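PDB 6PTR: beta sliding clamp from Bartonella birtlesii LL-WM9, which probably closes as a ring-shaped head-to-tail homodimer around DNA and tethers DNA polymerases and other proteins to it, giving them processivity. Local coordinates for residues F138-A142 with S143-H147; M195-P198 with S199-G203; I208-R211 with K212-G215; F240-S244 with V245-S249. All coordinates share one frame; numbering follows the deposited sequence.

Interaction 1: F138-A142 with S143-H147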
loop_
_atom_site.group_PDB
_atom_site.type_symbol
_atom_site.label_atom_id
_atom_site.label_comp_id
_atom_site.label_asym_id
_atom_site.label_seq_id
_atom_site.Cartn_x
_atom_site.Cartn_y
_atom_site.Cartn_z
ATOM N N PHE C 138 11.981 -24.872 -28.472
ATOM C CA PHE C 138 13.228 -25.163 -27.774
ATOM C C PHE C 138 12.968 -25.056 -26.277
ATOM O O PHE C 138 11.866 -24.713 -25.845
ATOM C CB PHE C 138 14.362 -24.228 -28.229
ATOM C CG PHE C 138 14.109 -22.766 -27.973
ATOM C CD1 PHE C 138 13.318 -22.019 -28.835
ATOM C CD2 PHE C 138 14.702 -22.123 -26.902
ATOM C CE1 PHE C 138 13.102 -20.669 -28.614
ATOM C CE2 PHE C 138 14.488 -20.768 -26.678
ATOM C CZ PHE C 138 13.694 -20.042 -27.536
ATOM N N PHE C 139 13.987 -25.385 -25.486
ATOM C CA PHE C 139 13.856 -25.401 -24.034
ATOM C C PHE C 139 14.940 -24.543 -23.401
ATOM O O PHE C 139 16.071 -24.503 -23.890
ATOM C CB PHE C 139 13.964 -26.827 -23.479
ATOM C CG PHE C 139 12.883 -27.755 -23.960
ATOM C CD1 PHE C 139 12.975 -28.371 -25.198
ATOM C CD2 PHE C 139 11.770 -28.011 -23.167
ATOM C CE1 PHE C 139 11.965 -29.217 -25.643
ATOM C CE2 PHE C 139 10.769 -28.878 -23.603
ATOM C CZ PHE C 139 10.865 -29.464 -24.840
ATOM N N LEU C 140 14.584 -23.854 -22.318
ATOM C CA LEU C 140 15.524 -23.179 -21.425
ATOM C C LEU C 140 15.165 -23.562 -20.002
ATOM O O LEU C 140 13.996 -23.782 -19.701
ATOM C CB LEU C 140 15.452 -21.653 -21.515
ATOM C CG LEU C 140 15.950 -20.871 -22.712
ATOM C CD1 LEU C 140 15.735 -19.374 -22.436
ATOM C CD2 LEU C 140 17.411 -21.172 -22.912
ATOM N N SER C 141 16.151 -23.606 -19.113
ATOM C CA SER C 141 15.792 -23.772 -17.715
ATOM C C SER C 141 15.009 -22.557 -17.252
ATOM O O SER C 141 15.222 -21.430 -17.726
ATOM C CB SER C 141 17.027 -23.984 -16.831
ATOM O OG SER C 141 17.789 -22.796 -16.701
ATOM N N ALA C 142 14.077 -22.790 -16.330
ATOM C CA ALA C 142 13.324 -21.670 -15.780
ATOM C C ALA C 142 14.258 -20.657 -15.136
ATOM O O ALA C 142 14.059 -19.444 -15.267
ATOM C CB ALA C 142 12.293 -22.171 -14.768
ATOM N N SER C 143 15.289 -21.137 -14.441
ATOM C CA SER C 143 16.191 -20.214 -13.759
ATOM C C SER C 143 16.953 -19.359 -14.761
ATOM O O SER C 143 17.142 -18.159 -14.542
ATOM C CB SER C 143 17.151 -20.986 -12.865
ATOM O OG SER C 143 17.881 -21.905 -13.647
ATOM N N LYS C 144 17.379 -19.950 -15.879
ATOM C CA LYS C 144 18.019 -19.150 -16.921
ATOM C C LYS C 144 17.054 -18.136 -17.519
ATOM O O LYS C 144 17.427 -16.977 -17.719
ATOM C CB LYS C 144 18.585 -20.038 -18.027
ATOM C CG LYS C 144 19.435 -19.260 -19.022
ATOM C CD LYS C 144 20.659 -18.690 -18.310
ATOM C CE LYS C 144 21.627 -18.041 -19.277
ATOM N NZ LYS C 144 23.008 -17.966 -18.708
ATOM N N LEU C 145 15.824 -18.551 -17.841
ATOM C CA LEU C 145 14.855 -17.594 -18.384
ATOM C C LEU C 145 14.592 -16.464 -17.401
ATOM O O LEU C 145 14.490 -15.292 -17.791
ATOM C CB LEU C 145 13.542 -18.301 -18.735
ATOM C CG LEU C 145 12.473 -17.319 -19.251
ATOM C CD1 LEU C 145 12.918 -16.654 -20.553
ATOM C CD2 LEU C 145 11.159 -18.077 -19.455
ATOM N N LYS C 146 14.501 -16.790 -16.114
ATOM C CA LYS C 146 14.314 -15.733 -15.130
ATOM C C LYS C 146 15.477 -14.748 -15.153
ATOM O O LYS C 146 15.273 -13.536 -15.029
ATOM C CB LYS C 146 14.173 -16.334 -13.740
ATOM C CG LYS C 146 13.919 -15.291 -12.669
ATOM C CD LYS C 146 13.804 -15.950 -11.306
ATOM C CE LYS C 146 13.402 -14.956 -10.215
ATOM N NZ LYS C 146 14.409 -13.895 -9.994
ATOM N N HIS C 147 16.702 -15.265 -15.270
ATOM C CA HIS C 147 17.873 -14.399 -15.337
ATOM C C HIS C 147 17.778 -13.456 -16.530
ATOM O O HIS C 147 18.023 -12.254 -16.401
ATOM C CB HIS C 147 19.136 -15.248 -15.413
ATOM C CG HIS C 147 20.380 -14.460 -15.683
ATOM N ND1 HIS C 147 20.924 -13.589 -14.764
ATOM C CD2 HIS C 147 21.184 -14.410 -16.775
ATOM C CE1 HIS C 147 22.010 -13.038 -15.276
ATOM N NE2 HIS C 147 22.192 -13.521 -16.494
#
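S141 turns its hydroxyl back over its own main chain (chi1 71°), with OG lying between the backbone N and the carbonyl carbon, and this places it in front of the first turn of the helix to meet K144. There S141 OG accepts from the backbone N of K144 at 3.0 Å, with 154° at the hydrogen. S141 OG also rests 3.2 Å from K144 CB, so the hydroxyl is pressed against the start of that lysine side chain as well as against its amide. S143 adopts a similar rotation, and S143 OG comes to 3.2 Å from S141 OG.

Two main-chain bonds take up the helical pattern behind the cap: L145 N to S141 O at 2.9 Å, nearly straight, and K146 N to A142 O at 2.8 Å. On the buried side L140 directs its side chain at the helix, and L140 CD1 meets CD1 of L145 at 4.3 Å, a loose methyl-to-methyl contact. L145 continues inward to L217 and L221 of helix 211-221, whereas K146 extends outward to a salt bridge with D150.

The axes of 138-141 and 143-147 approach to 6.2 Å at 81°, almost a right-angle turn. A serine N-cap at such a strand-to-helix junction is a classic helix start, here opening helix 142-152 of the clamp's central domain directly from edge strand 136-141.

Interaction 2: M195-P198 with S199-G203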
loop_
_atom_site.group_PDB
_atom_site.type_symbol
_atom_site.label_atom_id
_atom_site.label_comp_id
_atom_site.label_asym_id
_atom_site.label_seq_id
_atom_site.Cartn_x
_atom_site.Cartn_y
_atom_site.Cartn_z
ATOM N N MET C 195 23.021 -15.157 -23.951
ATOM C CA MET C 195 23.480 -16.481 -23.538
ATOM C C MET C 195 23.806 -17.292 -24.779
ATOM O O MET C 195 23.366 -16.975 -25.888
ATOM C CB MET C 195 22.433 -17.226 -22.708
ATOM C CG MET C 195 21.215 -17.595 -23.504
ATOM S SD MET C 195 20.016 -18.536 -22.533
ATOM C CE MET C 195 20.779 -20.162 -22.545
ATOM N N GLU C 196 24.603 -18.350 -24.582
ATOM C CA GLU C 196 24.792 -19.326 -25.638
ATOM C C GLU C 196 23.440 -19.913 -26.000
ATOM O O GLU C 196 22.682 -20.335 -25.124
ATOM C CB GLU C 196 25.753 -20.424 -25.182
ATOM C CG GLU C 196 26.002 -21.479 -26.243
ATOM C CD GLU C 196 27.224 -22.340 -25.944
ATOM O OE1 GLU C 196 28.215 -21.808 -25.397
ATOM O OE2 GLU C 196 27.185 -23.547 -26.261
ATOM N N ALA C 197 23.131 -19.924 -27.288
ATOM C CA ALA C 197 21.791 -20.300 -27.714
ATOM C C ALA C 197 21.569 -21.797 -27.517
ATOM O O ALA C 197 22.425 -22.604 -27.901
ATOM C CB ALA C 197 21.571 -19.942 -29.172
ATOM N N PRO C 198 20.441 -22.208 -26.956
ATOM C CA PRO C 198 20.148 -23.644 -26.859
ATOM C C PRO C 198 19.939 -24.237 -28.248
ATOM O O PRO C 198 19.872 -23.533 -29.258
ATOM C CB PRO C 198 18.872 -23.688 -26.019
ATOM C CG PRO C 198 18.230 -22.344 -26.235
ATOM C CD PRO C 198 19.342 -21.363 -26.453
ATOM N N SER C 199 19.861 -25.560 -28.303
ATOM C CA SER C 199 19.580 -26.197 -29.581
ATOM C C SER C 199 18.144 -25.896 -30.002
ATOM O O SER C 199 17.263 -25.662 -29.167
ATOM C CB SER C 199 19.816 -27.705 -29.491
ATOM O OG SER C 199 19.366 -28.206 -28.248
ATOM N N GLY C 200 17.924 -25.847 -31.315
ATOM C CA GLY C 200 16.598 -25.661 -31.865
ATOM C C GLY C 200 16.214 -24.241 -32.224
ATOM O O GLY C 200 15.065 -24.020 -32.631
ATOM N N VAL C 201 17.125 -23.274 -32.088
ATOM C CA VAL C 201 16.836 -21.865 -32.343
ATOM C C VAL C 201 17.487 -21.366 -33.626
ATOM O O VAL C 201 17.459 -20.161 -33.900
ATOM C CB VAL C 201 17.256 -20.985 -31.157
ATOM C CG1 VAL C 201 16.565 -21.439 -29.895
ATOM C CG2 VAL C 201 18.743 -21.047 -30.975
ATOM N N ASP C 202 18.111 -22.243 -34.403
ATOM C CA ASP C 202 18.549 -21.827 -35.726
ATOM C C ASP C 202 17.325 -21.425 -36.541
ATOM O O ASP C 202 16.318 -22.143 -36.567
ATOM C CB ASP C 202 19.323 -22.953 -36.421
ATOM N N GLY C 203 17.400 -20.258 -37.176
ATOM C CA GLY C 203 16.285 -19.741 -37.942
ATOM C C GLY C 203 15.197 -19.059 -37.135
ATOM O O GLY C 203 14.213 -18.598 -37.731
HETATM O O HOH W 1 20.247 -23.543 -32.336
#
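V201 folds back over A197 and P198 with its two methyls divided between them. V201 CG2 lies 3.5 Å from A197 CB, a snug methyl-to-methyl contact, and also 3.2 Å from the carbonyl O of P198. V201 CG1 instead meets P198 CG at 4.1 Å, and the two side chains cross at about a right angle. The rotation of V201 (chi1 -57°) accounts for this division: CG1 stands beside its own backbone N, and CG2 between that N and the carbonyl carbon.

The backbone that brings V201 round is a type II beta turn from P198 to V201, with G200 at its third position at phi 96° and psi 4°, a positive-phi conformation well suited to glycine. A water spans the mouth of the turn, donating to P198 O at 3.1 Å and accepting from V201 N at 3.1 Å, thereby linking the two ends through solvent.

Further out, F138 of strand 136-141 packs against both P198 and V201, while L140 touches P198 and M195. On the strand side, the main chain of A197 is hydrogen-bonded to L178 and that of M195 to L180, fixing the point where strand 189-196 gives way to the loop leading to strand 207-210.

Interaction 3: I208-R211 with K212-G215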
loop_
_atom_site.group_PDB
_atom_site.type_symbol
_atom_site.label_atom_id
_atom_site.label_comp_id
_atom_site.label_asym_id
_atom_site.label_seq_id
_atom_site.Cartn_x
_atom_site.Cartn_y
_atom_site.Cartn_z
ATOM N N ILE C 208 9.153 -9.500 -30.618
ATOM C CA ILE C 208 8.984 -8.555 -29.509
ATOM C C ILE C 208 7.936 -9.139 -28.575
ATOM O O ILE C 208 6.755 -9.220 -28.931
ATOM C CB ILE C 208 8.572 -7.166 -30.001
ATOM C CG1 ILE C 208 9.621 -6.606 -30.962
ATOM C CG2 ILE C 208 8.371 -6.207 -28.800
ATOM C CD1 ILE C 208 9.124 -5.344 -31.686
ATOM N N ILE C 209 8.363 -9.565 -27.388
ATOM C CA ILE C 209 7.430 -10.121 -26.410
ATOM C C ILE C 209 6.770 -8.971 -25.662
ATOM O O ILE C 209 7.485 -8.137 -25.087
ATOM C CB ILE C 209 8.157 -11.038 -25.424
ATOM C CG1 ILE C 209 8.977 -12.078 -26.180
ATOM C CG2 ILE C 209 7.140 -11.622 -24.426
ATOM C CD1 ILE C 209 10.026 -12.797 -25.295
ATOM N N PRO C 210 5.439 -8.872 -25.634
ATOM C CA PRO C 210 4.792 -7.717 -24.984
ATOM C C PRO C 210 5.090 -7.614 -23.492
ATOM O O PRO C 210 5.260 -8.621 -22.791
ATOM C CB PRO C 210 3.294 -7.964 -25.219
ATOM C CG PRO C 210 3.250 -8.932 -26.376
ATOM C CD PRO C 210 4.466 -9.785 -26.256
ATOM N N ARG C 211 5.157 -6.362 -23.032
ATOM C CA ARG C 211 5.385 -6.032 -21.628
ATOM C C ARG C 211 4.490 -6.817 -20.669
ATOM O O ARG C 211 4.966 -7.308 -19.637
ATOM C CB ARG C 211 5.177 -4.522 -21.444
ATOM C CG ARG C 211 5.355 -4.020 -20.039
ATOM C CD ARG C 211 5.505 -2.505 -20.023
ATOM N NE ARG C 211 4.475 -1.824 -20.802
ATOM C CZ ARG C 211 3.311 -1.424 -20.305
ATOM N NH1 ARG C 211 2.434 -0.803 -21.079
ATOM N NH2 ARG C 211 3.020 -1.653 -19.030
ATOM N N LYS C 212 3.193 -6.962 -20.984
ATOM C CA LYS C 212 2.308 -7.661 -20.043
ATOM C C LYS C 212 2.677 -9.133 -19.904
ATOM O O LYS C 212 2.664 -9.673 -18.789
ATOM C CB LYS C 212 0.837 -7.534 -20.454
ATOM C CG LYS C 212 -0.127 -8.312 -19.503
ATOM C CD LYS C 212 -1.567 -7.920 -19.748
ATOM C CE LYS C 212 -2.517 -8.511 -18.678
ATOM N NZ LYS C 212 -3.919 -8.141 -18.918
ATOM N N ALA C 213 2.962 -9.813 -21.025
ATOM C CA ALA C 213 3.393 -11.204 -20.963
ATOM C C ALA C 213 4.672 -11.327 -20.154
ATOM O O ALA C 213 4.805 -12.234 -19.313
ATOM C CB ALA C 213 3.601 -11.765 -22.376
ATOM N N VAL C 214 5.626 -10.418 -20.383
ATOM C CA VAL C 214 6.859 -10.443 -19.605
ATOM C C VAL C 214 6.539 -10.337 -18.124
ATOM O O VAL C 214 7.082 -11.082 -17.309
ATOM C CB VAL C 214 7.814 -9.320 -20.042
ATOM C CG1 VAL C 214 8.984 -9.239 -19.066
ATOM C CG2 VAL C 214 8.307 -9.569 -21.468
ATOM N N GLY C 215 5.637 -9.427 -17.763
ATOM C CA GLY C 215 5.342 -9.202 -16.356
ATOM C C GLY C 215 4.673 -10.393 -15.695
ATOM O O GLY C 215 5.001 -10.754 -14.560
#
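I209 and V214 form the apolar centre, their CG2 methyls 3.8 Å apart and their side chains crossing at about a right angle. The CG2 branch of I209 also reaches CB of A213 at 4.1 Å, so one methyl of the strand touches two successive residues of the helix. I209 gets there because this branch is anti to its backbone N, while CG1 turns off beside that N (chi1 -52°). Beyond the pair, V214 rests on I168 and I209 on F170, both in strand 167-173, and A213 packs against L59 and S249.

Around this centre the main chain starts its helix. P210 occupies the N-cap position, and P210 O accepts from V214 N at 3.0 Å in a bond with 168° at the hydrogen. V214 CG2 lies 3.5 Å from P210 O. R211 O takes G215 N at 2.9 Å, in a more bent bond (152°).

At the polar edge R211 and K212 lead away from the centre. R211 gives NH1 to N166 OD1, and K212 runs out extended to salt bridges with D56 and E30 and a hydrogen bond to V28 O. The chemistry is thus sharply divided: methyl packing faces inward, while the K212 ammonium gathers two carboxylates and a carbonyl, an environment that would be expected to favour its positive charge and that ties helix 211-221 to the N-terminal domain.

Interaction 4: F240-S244 with V245-S249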
loop_
_atom_site.group_PDB
_atom_site.type_symbol
_atom_site.label_atom_id
_atom_site.label_comp_id
_atom_site.label_asym_id
_atom_site.label_seq_id
_atom_site.Cartn_x
_atom_site.Cartn_y
_atom_site.Cartn_z
ATOM N N PHE C 240 4.917 -20.081 -23.599
ATOM C CA PHE C 240 5.832 -20.573 -22.580
ATOM C C PHE C 240 5.094 -21.628 -21.778
ATOM O O PHE C 240 4.064 -21.329 -21.163
ATOM C CB PHE C 240 6.293 -19.455 -21.644
ATOM C CG PHE C 240 6.968 -18.325 -22.331
ATOM C CD1 PHE C 240 6.229 -17.291 -22.895
ATOM C CD2 PHE C 240 8.353 -18.264 -22.387
ATOM C CE1 PHE C 240 6.854 -16.237 -23.528
ATOM C CE2 PHE C 240 8.986 -17.188 -23.019
ATOM C CZ PHE C 240 8.237 -16.190 -23.595
ATOM N N SER C 241 5.627 -22.842 -21.758
ATOM C CA SER C 241 5.039 -23.922 -20.974
ATOM C C SER C 241 6.013 -24.295 -19.868
ATOM O O SER C 241 7.174 -24.612 -20.132
ATOM C CB SER C 241 4.721 -25.137 -21.853
ATOM O OG SER C 241 3.793 -24.777 -22.862
ATOM N N LEU C 242 5.554 -24.241 -18.626
ATOM C CA LEU C 242 6.442 -24.613 -17.535
ATOM C C LEU C 242 5.575 -25.117 -16.397
ATOM O O LEU C 242 4.528 -24.533 -16.113
ATOM C CB LEU C 242 7.326 -23.436 -17.091
ATOM C CG LEU C 242 6.742 -22.118 -16.590
ATOM C CD1 LEU C 242 7.856 -21.320 -15.923
ATOM C CD2 LEU C 242 6.108 -21.278 -17.709
ATOM N N GLY C 243 6.000 -26.209 -15.768
ATOM C CA GLY C 243 5.169 -26.819 -14.743
ATOM C C GLY C 243 3.817 -27.204 -15.312
ATOM O O GLY C 243 3.709 -27.823 -16.377
ATOM N N SER C 244 2.756 -26.826 -14.603
ATOM C CA SER C 244 1.396 -27.038 -15.074
ATOM C C SER C 244 0.792 -25.771 -15.673
ATOM O O SER C 244 -0.430 -25.698 -15.854
ATOM C CB SER C 244 0.526 -27.533 -13.927
ATOM O OG SER C 244 0.628 -26.588 -12.877
ATOM N N VAL C 245 1.622 -24.788 -16.005
ATOM C CA VAL C 245 1.166 -23.485 -16.469
ATOM C C VAL C 245 1.570 -23.318 -17.923
ATOM O O VAL C 245 2.680 -23.698 -18.319
ATOM C CB VAL C 245 1.752 -22.349 -15.596
ATOM C CG1 VAL C 245 1.307 -20.979 -16.104
ATOM C CG2 VAL C 245 1.352 -22.556 -14.151
ATOM N N VAL C 246 0.667 -22.758 -18.724
ATOM C CA VAL C 246 0.997 -22.381 -20.094
ATOM C C VAL C 246 0.597 -20.928 -20.308
ATOM O O VAL C 246 -0.558 -20.569 -20.060
ATOM C CB VAL C 246 0.298 -23.289 -21.124
ATOM C CG1 VAL C 246 0.658 -22.829 -22.543
ATOM C CG2 VAL C 246 0.660 -24.767 -20.929
ATOM N N PHE C 247 1.547 -20.098 -20.765
ATOM C CA PHE C 247 1.323 -18.708 -21.189
ATOM C C PHE C 247 1.374 -18.630 -22.707
ATOM O O PHE C 247 2.387 -19.013 -23.295
ATOM C CB PHE C 247 2.420 -17.758 -20.699
ATOM C CG PHE C 247 2.450 -17.520 -19.229
ATOM C CD1 PHE C 247 1.697 -16.510 -18.670
ATOM C CD2 PHE C 247 3.292 -18.261 -18.414
ATOM C CE1 PHE C 247 1.735 -16.266 -17.304
ATOM C CE2 PHE C 247 3.343 -18.017 -17.045
ATOM C CZ PHE C 247 2.563 -17.022 -16.489
ATOM N N THR C 248 0.338 -18.077 -23.341
ATOM C CA THR C 248 0.388 -17.848 -24.785
ATOM C C THR C 248 0.084 -16.384 -25.051
ATOM O O THR C 248 -0.938 -15.869 -24.585
ATOM C CB THR C 248 -0.592 -18.733 -25.554
ATOM O OG1 THR C 248 -0.412 -20.103 -25.163
ATOM C CG2 THR C 248 -0.325 -18.599 -27.078
ATOM N N SER C 249 0.967 -15.719 -25.795
ATOM C CA SER C 249 0.861 -14.278 -25.996
ATOM C C SER C 249 0.975 -13.947 -27.471
ATOM O O SER C 249 1.757 -14.568 -28.196
ATOM C CB SER C 249 1.951 -13.527 -25.235
ATOM O OG SER C 249 1.803 -12.113 -25.435
HETATM O O HOH W 2 2.986 -26.687 -18.716
#
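F240 and F247 face each other as an antiparallel hydrogen-bonded pair, CA to CA 5.1 Å, joined by F240 N to F247 O and F247 N to F240 O, both 2.8 Å. S241 and V246 make the next, non-hydrogen-bonded pair, and L242 with V245 the last hydrogen-bonded one, closed by L242 N to V245 O and V245 N to L242 O. The axes of 240-242 and 245-249 come within 4.7 Å, at 174°. A type II' turn from L242 to V245 reverses the chain, with G243 at its second position at phi 58° and psi -131°. A water donates to G243 O at 2.7 Å and also to V245 O, bracing the turn.

On one face L242, F240, V245 and F247 gather. L242 CD2 meets CD2 of F247 at 4.2 Å, arriving at the edge of the ring and near its plane, so the leucine does not lie over the aromatic face. The CB atoms of F240 and F247 stand 4.3 Å apart, while helix 211-221 packs over this side through L217, L220 and L221. On the other face S241 OG sits 3.7 Å from both V246 methyls, CG1 and CG2; the V246 rotation, CG1 anti to the backbone N and CG2 beside that N, turns both toward it.

Strand 245-250 continues the sheet to strand 59-69, so this beta hairpin with its two-residue loop lies where the central domain joins the N-terminal domain in one continuous sheet of the sliding clamp.

All four interactions belong to the central domain, and several touch one another by packing. Interactions 1 and 2, centres about 12 Å apart, touch most closely: F138 CG lies 3.4 Å from V201 CG1, and L140 CD2 3.5 Å from M195 CE. Interaction 1 reaches interaction 4 through L145 CD2 and F240 CD2, 4.1 Å apart, and both lie on the same eight-stranded sheet. Interaction 3 also meets interaction 4, with A213 CB 3.6 Å from S249 OG. Interaction 4 thus mediates between the two helix starts, which do not touch each other (nearest atoms about 7 Å). Interactions 2 and 3 share the other eight-stranded sheet but stay about 12 Å apart at their nearest atoms.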